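Local coordinates for protein tyrosine aminotransferase (Leishmania infantum, PDB 4IX8) that probably transfers the amino group of L-tyrosine to 2-oxoglutarate, with pyridoxal 5'-phosphate as its cofactor, at residues A[234-239]-A[270-275]; A[123-128]-A[251-256]; A[141-146]-A[150-155]. One frame throughout, in Å; residues are numbered along the deposited sequence.

Followed from the N terminus, the chain first passes residues 123-128, whose partner, 251-256, comes more than 120 residues later and closes interaction 2. The short interaction 3, joining 141-146 to 150-155 where a strand turns into a helix, falls entirely within that loop. Before the loop ends, interaction 1 opens at 234-239, and it closes later, at 270-275, so interactions 1 and 2 cross. Leu-275 packs on Ala-153, linking interactions 1 and 3 at one sheet, while Ile-251 meets Val-146 between interactions 2 and 3. Together the contacts tie a helix over the eight-stranded sheet, the loop beside the cofactor, the loop after helix 112-122 and the start of helix 145-157 together.

Interaction 1: A[234-239]-A[270-275]; sequences DIIDFC and TNVPRL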
loop_
_atom_site.group_PDB
_atom_site.type_symbol
_atom_site.label_atom_id
_atom_site.label_comp_id
_atom_site.label_asym_id
_atom_site.label_seq_id
_atom_site.Cartn_x
_atom_site.Cartn_y
_atom_site.Cartn_z
ATOM N N ASP A 234 -27.185 3.514 18.669
ATOM C CA ASP A 234 -27.931 2.302 18.369
ATOM C C ASP A 234 -27.048 1.263 17.667
ATOM O O ASP A 234 -27.156 0.068 17.937
ATOM C CB ASP A 234 -29.143 2.606 17.487
ATOM C CG ASP A 234 -30.270 3.253 18.242
ATOM O OD1 ASP A 234 -30.265 3.230 19.499
ATOM O OD2 ASP A 234 -31.170 3.777 17.555
ATOM N N ILE A 235 -26.188 1.724 16.762
ATOM C CA ILE A 235 -25.253 0.836 16.088
ATOM C C ILE A 235 -24.349 0.131 17.108
ATOM O O ILE A 235 -24.186 -1.084 17.075
ATOM C CB ILE A 235 -24.420 1.608 15.102
ATOM C CG1 ILE A 235 -25.290 2.025 13.917
ATOM C CG2 ILE A 235 -23.265 0.788 14.615
ATOM C CD1 ILE A 235 -24.669 3.149 13.082
ATOM N N ILE A 236 -23.830 0.895 18.059
ATOM C CA ILE A 236 -23.007 0.341 19.113
ATOM C C ILE A 236 -23.810 -0.656 19.927
ATOM O O ILE A 236 -23.334 -1.755 20.156
ATOM C CB ILE A 236 -22.459 1.458 19.999
ATOM C CG1 ILE A 236 -21.424 2.220 19.188
ATOM C CG2 ILE A 236 -21.796 0.918 21.279
ATOM C CD1 ILE A 236 -20.891 3.470 19.873
ATOM N N ASP A 237 -25.055 -0.339 20.270
ATOM C CA ASP A 237 -25.862 -1.288 21.027
ATOM C C ASP A 237 -26.040 -2.569 20.238
ATOM O O ASP A 237 -25.986 -3.656 20.794
ATOM C CB ASP A 237 -27.246 -0.730 21.381
ATOM C CG ASP A 237 -27.175 0.356 22.413
ATOM O OD1 ASP A 237 -26.124 0.440 23.081
ATOM O OD2 ASP A 237 -28.169 1.090 22.601
ATOM N N PHE A 238 -26.231 -2.439 18.937
ATOM C CA PHE A 238 -26.349 -3.604 18.081
ATOM C C PHE A 238 -25.121 -4.519 18.166
ATOM O O PHE A 238 -25.237 -5.732 18.232
ATOM C CB PHE A 238 -26.580 -3.148 16.654
ATOM C CG PHE A 238 -26.680 -4.261 15.676
ATOM C CD1 PHE A 238 -25.548 -4.776 15.087
ATOM C CD2 PHE A 238 -27.913 -4.788 15.334
ATOM C CE1 PHE A 238 -25.638 -5.791 14.165
ATOM C CE2 PHE A 238 -28.011 -5.803 14.413
ATOM C CZ PHE A 238 -26.865 -6.308 13.831
ATOM N N CYS A 239 -23.947 -3.911 18.155
ATOM C CA CYS A 239 -22.681 -4.643 18.203
ATOM C C CYS A 239 -22.493 -5.293 19.566
ATOM O O CYS A 239 -21.911 -6.363 19.687
ATOM C CB CYS A 239 -21.522 -3.693 17.863
ATOM S SG CYS A 239 -21.496 -3.296 16.088
ATOM N N THR A 270 -18.460 2.840 26.413
ATOM C CA THR A 270 -18.826 1.485 26.063
ATOM C C THR A 270 -17.614 0.593 26.025
ATOM O O THR A 270 -16.518 1.057 25.709
ATOM C CB THR A 270 -19.502 1.435 24.703
ATOM O OG1 THR A 270 -19.831 0.078 24.394
ATOM C CG2 THR A 270 -18.589 1.971 23.621
ATOM N N ASN A 271 -17.814 -0.694 26.279
ATOM C CA ASN A 271 -16.721 -1.657 26.171
ATOM C C ASN A 271 -16.764 -2.427 24.855
ATOM O O ASN A 271 -15.969 -3.335 24.631
ATOM C CB ASN A 271 -16.747 -2.619 27.350
ATOM C CG ASN A 271 -16.672 -1.896 28.656
ATOM O OD1 ASN A 271 -15.867 -0.978 28.824
ATOM N ND2 ASN A 271 -17.563 -2.242 29.564
ATOM N N VAL A 272 -17.695 -2.069 23.981
ATOM C CA VAL A 272 -17.694 -2.626 22.637
ATOM C C VAL A 272 -16.389 -2.252 21.957
ATOM O O VAL A 272 -16.003 -1.093 21.973
ATOM C CB VAL A 272 -18.851 -2.112 21.826
ATOM C CG1 VAL A 272 -18.748 -2.574 20.366
ATOM C CG2 VAL A 272 -20.127 -2.585 22.451
ATOM N N PRO A 273 -15.651 -3.235 21.442
ATOM C CA PRO A 273 -14.407 -2.867 20.757
ATOM C C PRO A 273 -14.692 -2.140 19.428
ATOM O O PRO A 273 -15.499 -2.634 18.664
ATOM C CB PRO A 273 -13.741 -4.214 20.478
ATOM C CG PRO A 273 -14.540 -5.228 21.196
ATOM C CD PRO A 273 -15.897 -4.683 21.377
ATOM N N ARG A 274 -14.007 -1.044 19.154
ATOM C CA ARG A 274 -14.213 -0.254 17.943
ATOM C C ARG A 274 -12.901 0.007 17.249
ATOM O O ARG A 274 -11.950 0.431 17.890
ATOM C CB ARG A 274 -14.843 1.082 18.285
ATOM C CG ARG A 274 -16.276 1.006 18.677
ATOM C CD ARG A 274 -16.609 2.025 19.739
ATOM N NE ARG A 274 -16.051 1.662 21.048
ATOM C CZ ARG A 274 -15.705 2.543 21.991
ATOM N NH1 ARG A 274 -15.820 3.850 21.788
ATOM N NH2 ARG A 274 -15.227 2.123 23.140
ATOM N N LEU A 275 -12.862 -0.171 15.935
ATOM C CA LEU A 275 -11.665 0.188 15.159
ATOM C C LEU A 275 -12.020 1.340 14.196
ATOM O O LEU A 275 -12.826 1.203 13.280
ATOM C CB LEU A 275 -11.125 -1.020 14.395
ATOM C CG LEU A 275 -9.807 -0.843 13.654
ATOM C CD1 LEU A 275 -8.652 -0.810 14.622
ATOM C CD2 LEU A 275 -9.610 -1.909 12.543
#
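Ile-236 provides the first touch of helix 229-242 on the loop that leads into strand 274-279. Its branch methyl CG2 stands anti to the backbone N (the other branch, CG1, has chi1 -71°), and this carries it to the point where Thr-270 and Val-272 meet. There CG2 lies 3.8 Å from Thr-270 OG1 and 4.1 Å from Val-272 CG2. The backbone contributes as well, since Val-272 CG2 comes within 4.0 Å of Ile-236 O. One turn further along the helix, Cys-239 meets the same valine with its CB, 3.9 Å from Val-272 CG1. The two methyls of Val-272 are thus divided between successive turns of the helix: CG2 to Ile-236, CG1 to Cys-239.

The loop holds its shape by its own polar bonds. Thr-270 OG1 accepts from Val-272 N at 3.1 Å and 168°, an ST turn, so the oxygen that faces the isoleucine methyl already has a polar partner. Arg-274 then folds back over the turn. Its NE donates to Val-272 O at 2.9 Å, with the oxygen at the edge of the guanidinium and in its plane, while Thr-270 CG2 sits 3.3 Å above one face, over the centre. NH1 adds a bond to Val-265 O, and these contacts should limit rotation of the flat group.

Leu-246, on the intervening strand, touches Ile-236, Cys-239 and Arg-274 alike, and Pro-273 packs on Phe-37 of the second subunit. Strand 211-217, helix 229-242 and strand 246-249 form a beta-alpha-beta crossover, and strand 274-279 lies beside 246-249 and parallel to it. A crossover helix that also packs on the loop entering neighbouring strand 274-279 is in keeping with the large domain of fold-type I aminotransferases.

Interaction 2: A[123-128]-A[251-256]; sequences RRFCQT and IYAEMV
In the type I turn that begins at Tyr-252, whose OH is bonded to O3 of the modified residue LLP at position 282, Ala-253 meets Phe-125 through its one methyl. CB lies 3.9 Å from the ring atom CZ and 4.2 Å from CE2, so the far end of the phenyl makes the touch. The turn ends at Met-255, whose N donates to Tyr-252 O at 2.9 Å and closes it around the alanine.

Next along the turn, Glu-254 swings its carboxylate toward the same ring end, where OE2 comes to 4.2 Å from Phe-125 CZ. This oxygen is hydrogen-bonded to Tyr-121 OH, just before the opposing segment. Arg-124 NH1 stands 4.5 Å from Glu-254 OE2, too far for a salt bridge, though the charges are opposite. The aliphatic part of Arg-124 lies over its chain neighbour: CG is 4.0 Å above one face of the Phe-125 ring, over the centre. Trp-122 and Phe-262 meet that ring edge-to-face.

In chemical terms, then, the loop beside the cofactor site is joined to 123-128 by an apolar methyl-to-ring contact. The arginine probably adds a modest long-range attraction, while the hydrogen bond to Tyr-121 gives the carboxylate its firmer hold.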
loop_
_atom_site.group_PDB
_atom_site.type_symbol
_atom_site.label_atom_id
_atom_site.label_comp_id
_atom_site.label_asym_id
_atom_site.label_seq_id
_atom_site.Cartn_x
_atom_site.Cartn_y
_atom_site.Cartn_z
ATOM N N ARG A 123 -8.673 12.920 20.053
ATOM C CA ARG A 123 -9.241 13.267 21.347
ATOM C C ARG A 123 -10.244 14.390 21.256
ATOM O O ARG A 123 -11.136 14.481 22.086
ATOM C CB ARG A 123 -8.135 13.646 22.325
ATOM C CG ARG A 123 -7.153 12.510 22.504
ATOM C CD ARG A 123 -6.660 12.364 23.911
ATOM N NE ARG A 123 -5.972 11.091 24.126
ATOM C CZ ARG A 123 -5.360 10.791 25.266
ATOM N NH1 ARG A 123 -5.347 11.682 26.278
ATOM N NH2 ARG A 123 -4.767 9.606 25.404
ATOM N N ARG A 124 -10.114 15.226 20.232
ATOM C CA ARG A 124 -11.003 16.365 20.074
ATOM C C ARG A 124 -12.403 15.913 19.705
ATOM O O ARG A 124 -13.349 16.682 19.804
ATOM C CB ARG A 124 -10.454 17.316 19.010
ATOM C CG ARG A 124 -10.569 16.775 17.553
ATOM C CD ARG A 124 -9.671 17.527 16.539
ATOM N NE ARG A 124 -8.401 17.956 17.146
ATOM C CZ ARG A 124 -7.537 18.816 16.605
ATOM N NH1 ARG A 124 -7.793 19.405 15.444
ATOM N NH2 ARG A 124 -6.433 19.130 17.258
ATOM N N PHE A 125 -12.530 14.674 19.257
ATOM C CA PHE A 125 -13.825 14.119 18.895
ATOM C C PHE A 125 -14.523 13.473 20.086
ATOM O O PHE A 125 -15.646 12.959 19.956
ATOM C CB PHE A 125 -13.666 13.102 17.781
ATOM C CG PHE A 125 -13.190 13.705 16.487
ATOM C CD1 PHE A 125 -13.854 14.793 15.931
ATOM C CD2 PHE A 125 -12.083 13.177 15.817
ATOM C CE1 PHE A 125 -13.418 15.365 14.732
ATOM C CE2 PHE A 125 -11.634 13.758 14.605
ATOM C CZ PHE A 125 -12.302 14.845 14.065
ATOM N N CYS A 126 -13.848 13.505 21.236
ATOM C CA CYS A 126 -14.367 12.941 22.479
ATOM C C CYS A 126 -14.704 14.047 23.458
ATOM O O CYS A 126 -13.897 14.936 23.701
ATOM C CB CYS A 126 -13.353 11.981 23.091
ATOM S SG CYS A 126 -12.903 10.638 21.953
ATOM N N GLN A 127 -15.903 14.006 24.018
ATOM C CA GLN A 127 -16.346 15.094 24.870
ATOM C C GLN A 127 -15.935 14.958 26.332
ATOM O O GLN A 127 -16.221 15.842 27.115
ATOM C CB GLN A 127 -17.865 15.213 24.810
ATOM C CG GLN A 127 -18.421 15.529 23.444
ATOM C CD GLN A 127 -19.929 15.634 23.465
ATOM O OE1 GLN A 127 -20.489 16.560 24.051
ATOM N NE2 GLN A 127 -20.601 14.660 22.860
ATOM N N THR A 128 -15.208 13.909 26.697
ATOM C CA THR A 128 -14.935 13.634 28.111
ATOM C C THR A 128 -13.532 13.069 28.359
ATOM O O THR A 128 -12.949 12.418 27.481
ATOM C CB THR A 128 -15.983 12.646 28.652
ATOM O OG1 THR A 128 -17.285 13.214 28.482
ATOM C CG2 THR A 128 -15.780 12.368 30.121
ATOM N N ILE A 251 -13.173 8.715 7.805
ATOM C CA ILE A 251 -12.209 9.515 7.071
ATOM C C ILE A 251 -12.752 10.885 6.696
ATOM O O ILE A 251 -11.982 11.813 6.446
ATOM C CB ILE A 251 -11.743 8.782 5.814
ATOM C CG1 ILE A 251 -10.445 9.432 5.321
ATOM C CG2 ILE A 251 -12.873 8.732 4.760
ATOM C CD1 ILE A 251 -10.007 8.948 4.007
ATOM N N TYR A 252 -14.078 11.030 6.650
ATOM C CA TYR A 252 -14.688 12.335 6.336
ATOM C C TYR A 252 -15.068 13.109 7.600
ATOM O O TYR A 252 -15.903 14.021 7.547
ATOM C CB TYR A 252 -15.933 12.162 5.448
ATOM C CG TYR A 252 -15.561 11.648 4.083
ATOM C CD1 TYR A 252 -14.901 12.460 3.181
ATOM C CD2 TYR A 252 -15.850 10.352 3.707
ATOM C CE1 TYR A 252 -14.529 11.985 1.946
ATOM C CE2 TYR A 252 -15.483 9.873 2.486
ATOM C CZ TYR A 252 -14.832 10.703 1.599
ATOM O OH TYR A 252 -14.458 10.243 0.361
ATOM N N ALA A 253 -14.438 12.762 8.726
ATOM C CA ALA A 253 -14.740 13.368 10.028
ATOM C C ALA A 253 -14.728 14.908 10.046
ATOM O O ALA A 253 -15.537 15.499 10.742
ATOM C CB ALA A 253 -13.740 12.865 11.085
ATOM N N GLU A 254 -13.828 15.537 9.290
ATOM C CA GLU A 254 -13.635 17.002 9.284
ATOM C C GLU A 254 -14.506 17.683 8.246
ATOM O O GLU A 254 -14.470 18.918 8.106
ATOM C CB GLU A 254 -12.184 17.349 8.966
ATOM C CG GLU A 254 -11.152 16.922 10.021
ATOM C CD GLU A 254 -10.838 18.019 11.007
ATOM O OE1 GLU A 254 -11.288 19.163 10.807
ATOM O OE2 GLU A 254 -10.083 17.751 11.953
ATOM N N MET A 255 -15.221 16.872 7.464
ATOM C CA MET A 255 -15.947 17.371 6.294
ATOM C C MET A 255 -17.463 17.256 6.437
ATOM O O MET A 255 -18.146 16.769 5.535
ATOM C CB MET A 255 -15.460 16.647 5.069
ATOM C CG MET A 255 -14.161 17.255 4.614
ATOM S SD MET A 255 -13.210 16.045 3.681
ATOM C CE MET A 255 -13.877 16.395 2.051
ATOM N N VAL A 256 -17.958 17.618 7.621
ATOM C CA VAL A 256 -19.384 17.807 7.845
ATOM C C VAL A 256 -19.792 19.203 7.414
ATOM O O VAL A 256 -19.084 20.172 7.710
ATOM C CB VAL A 256 -19.747 17.613 9.315
ATOM C CG1 VAL A 256 -21.279 17.779 9.531
ATOM C CG2 VAL A 256 -19.280 16.256 9.788
#

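Interaction 3: A[141-146]-A[150-155]; sequences IITSGV and IVLALT
Val-146 and Ile-150 meet at a flat peptide carbonyl: Val-146 O receives Ile-150 N at 2.8 Å, the helical bond that joins the two segments, and the side chain of Ile-150 leans over the same oxygen, with CG1 3.4 Å from Val-146 O. The carbonyl of Gly-145 is approached differently: Thr-143 OG1 donates to Gly-145 O at 2.8 Å from above the carbonyl plane, 55° out of it.

The threonine can do this because OG1 sits between its backbone N and carbonyl carbon (chi1 59°), which turns CG2 the other way, toward the helix. There CG2 lies 3.7 Å from Leu-152 CD1, the two side chains running past one another in opposite senses. A single residue thereby fastens the tight bend with its hydroxyl and packs on the helix with its methyl. The bend itself is an inverse gamma turn centred on Ser-144, spanned by a weak bond from Gly-145 N to Thr-143 O at 2.9 Å, and Gly-145 follows with a positive phi of 81°. Just past the bend, Val-146 CG1 meets Ile-150 CD1 at 4.2 Å.

Val-146 N donates to phosphate oxygen OP3 of the modified residue LLP at position 282, so the beginning of this helix serves the cofactor, and its dipole would probably favour the phosphate charge. Strand 140-143, at the edge of the sheet in this chain, pairs with strand 292-297. Ile-150 touches Leu-277 of strand 274-279 and also helix 173-181, Leu-152 packs on Leu-313 of helix 304-313, and Thr-155 O is hydrogen-bonded to Ser-43 OG of the second subunit.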
loop_
_atom_site.group_PDB
_atom_site.type_symbol
_atom_site.label_atom_id
_atom_site.label_comp_id
_atom_site.label_asym_id
_atom_site.label_seq_id
_atom_site.Cartn_x
_atom_site.Cartn_y
_atom_site.Cartn_z
ATOM N N ILE A 141 -2.281 2.562 14.555
ATOM C CA ILE A 141 -1.413 2.015 13.534
ATOM C C ILE A 141 -1.435 2.936 12.326
ATOM O O ILE A 141 -2.501 3.320 11.849
ATOM C CB ILE A 141 -1.826 0.579 13.117
ATOM C CG1 ILE A 141 -1.749 -0.358 14.317
ATOM C CG2 ILE A 141 -0.894 0.066 12.037
ATOM C CD1 ILE A 141 -2.257 -1.740 14.068
ATOM N N ILE A 142 -0.238 3.304 11.853
ATOM C CA ILE A 142 -0.127 4.118 10.674
ATOM C C ILE A 142 -0.113 3.164 9.471
ATOM O O ILE A 142 0.583 2.156 9.471
ATOM C CB ILE A 142 1.127 4.995 10.697
ATOM C CG1 ILE A 142 1.184 5.815 11.987
ATOM C CG2 ILE A 142 1.156 5.930 9.477
ATOM C CD1 ILE A 142 -0.056 6.664 12.249
ATOM N N THR A 143 -0.932 3.487 8.474
ATOM C CA THR A 143 -1.202 2.611 7.339
ATOM C C THR A 143 -0.978 3.326 6.012
ATOM O O THR A 143 -0.985 4.559 5.960
ATOM C CB THR A 143 -2.661 2.091 7.362
ATOM O OG1 THR A 143 -3.588 3.209 7.323
ATOM C CG2 THR A 143 -2.931 1.261 8.603
ATOM N N SER A 144 -0.828 2.554 4.936
ATOM C CA SER A 144 -0.584 3.120 3.616
ATOM C C SER A 144 -1.931 3.510 2.988
ATOM O O SER A 144 -2.463 2.836 2.090
ATOM C CB SER A 144 0.205 2.141 2.742
ATOM O OG SER A 144 0.410 2.653 1.427
ATOM N N GLY A 145 -2.472 4.617 3.497
ATOM C CA GLY A 145 -3.795 5.047 3.159
ATOM C C GLY A 145 -4.784 4.259 4.002
ATOM O O GLY A 145 -4.404 3.250 4.613
ATOM N N VAL A 146 -6.054 4.679 4.027
ATOM C CA VAL A 146 -7.079 3.907 4.708
ATOM C C VAL A 146 -7.276 2.582 3.994
ATOM O O VAL A 146 -7.715 1.606 4.588
ATOM C CB VAL A 146 -8.385 4.705 4.791
ATOM C CG1 VAL A 146 -9.511 3.924 5.346
ATOM C CG2 VAL A 146 -8.166 5.908 5.634
ATOM N N ILE A 150 -7.882 -0.908 5.848
ATOM C CA ILE A 150 -8.976 -1.844 5.614
ATOM C C ILE A 150 -8.465 -3.252 5.430
ATOM O O ILE A 150 -9.009 -4.178 5.974
ATOM C CB ILE A 150 -9.780 -1.439 4.409
ATOM C CG1 ILE A 150 -10.566 -0.161 4.756
ATOM C CG2 ILE A 150 -10.758 -2.552 4.001
ATOM C CD1 ILE A 150 -11.258 0.549 3.537
ATOM N N VAL A 151 -7.417 -3.417 4.632
ATOM C CA VAL A 151 -6.796 -4.725 4.483
ATOM C C VAL A 151 -6.377 -5.294 5.820
ATOM O O VAL A 151 -6.689 -6.437 6.135
ATOM C CB VAL A 151 -5.561 -4.653 3.576
ATOM C CG1 VAL A 151 -4.782 -6.010 3.594
ATOM C CG2 VAL A 151 -6.001 -4.297 2.174
ATOM N N LEU A 152 -5.633 -4.506 6.595
ATOM C CA LEU A 152 -5.109 -4.991 7.867
ATOM C C LEU A 152 -6.234 -5.334 8.829
ATOM O O LEU A 152 -6.206 -6.354 9.493
ATOM C CB LEU A 152 -4.211 -3.936 8.502
ATOM C CG LEU A 152 -2.936 -3.672 7.749
ATOM C CD1 LEU A 152 -2.306 -2.416 8.289
ATOM C CD2 LEU A 152 -1.970 -4.857 7.824
ATOM N N ALA A 153 -7.250 -4.491 8.899
ATOM C CA ALA A 153 -8.343 -4.751 9.822
ATOM C C ALA A 153 -9.040 -6.078 9.496
ATOM O O ALA A 153 -9.278 -6.906 10.383
ATOM C CB ALA A 153 -9.347 -3.593 9.806
ATOM N N LEU A 154 -9.384 -6.283 8.231
ATOM C CA LEU A 154 -10.145 -7.467 7.876
ATOM C C LEU A 154 -9.310 -8.737 7.863
ATOM O O LEU A 154 -9.775 -9.762 8.319
ATOM C CB LEU A 154 -10.777 -7.271 6.517
ATOM C CG LEU A 154 -12.192 -6.680 6.467
ATOM C CD1 LEU A 154 -12.458 -5.677 7.529
ATOM C CD2 LEU A 154 -12.380 -6.013 5.106
ATOM N N THR A 155 -8.097 -8.702 7.316
ATOM C CA THR A 155 -7.361 -9.950 7.132
ATOM C C THR A 155 -6.659 -10.376 8.435
ATOM O O THR A 155 -6.141 -11.468 8.527
ATOM C CB THR A 155 -6.334 -9.834 5.974
ATOM O OG1 THR A 155 -5.356 -8.850 6.272
ATOM C CG2 THR A 155 -7.021 -9.458 4.722
#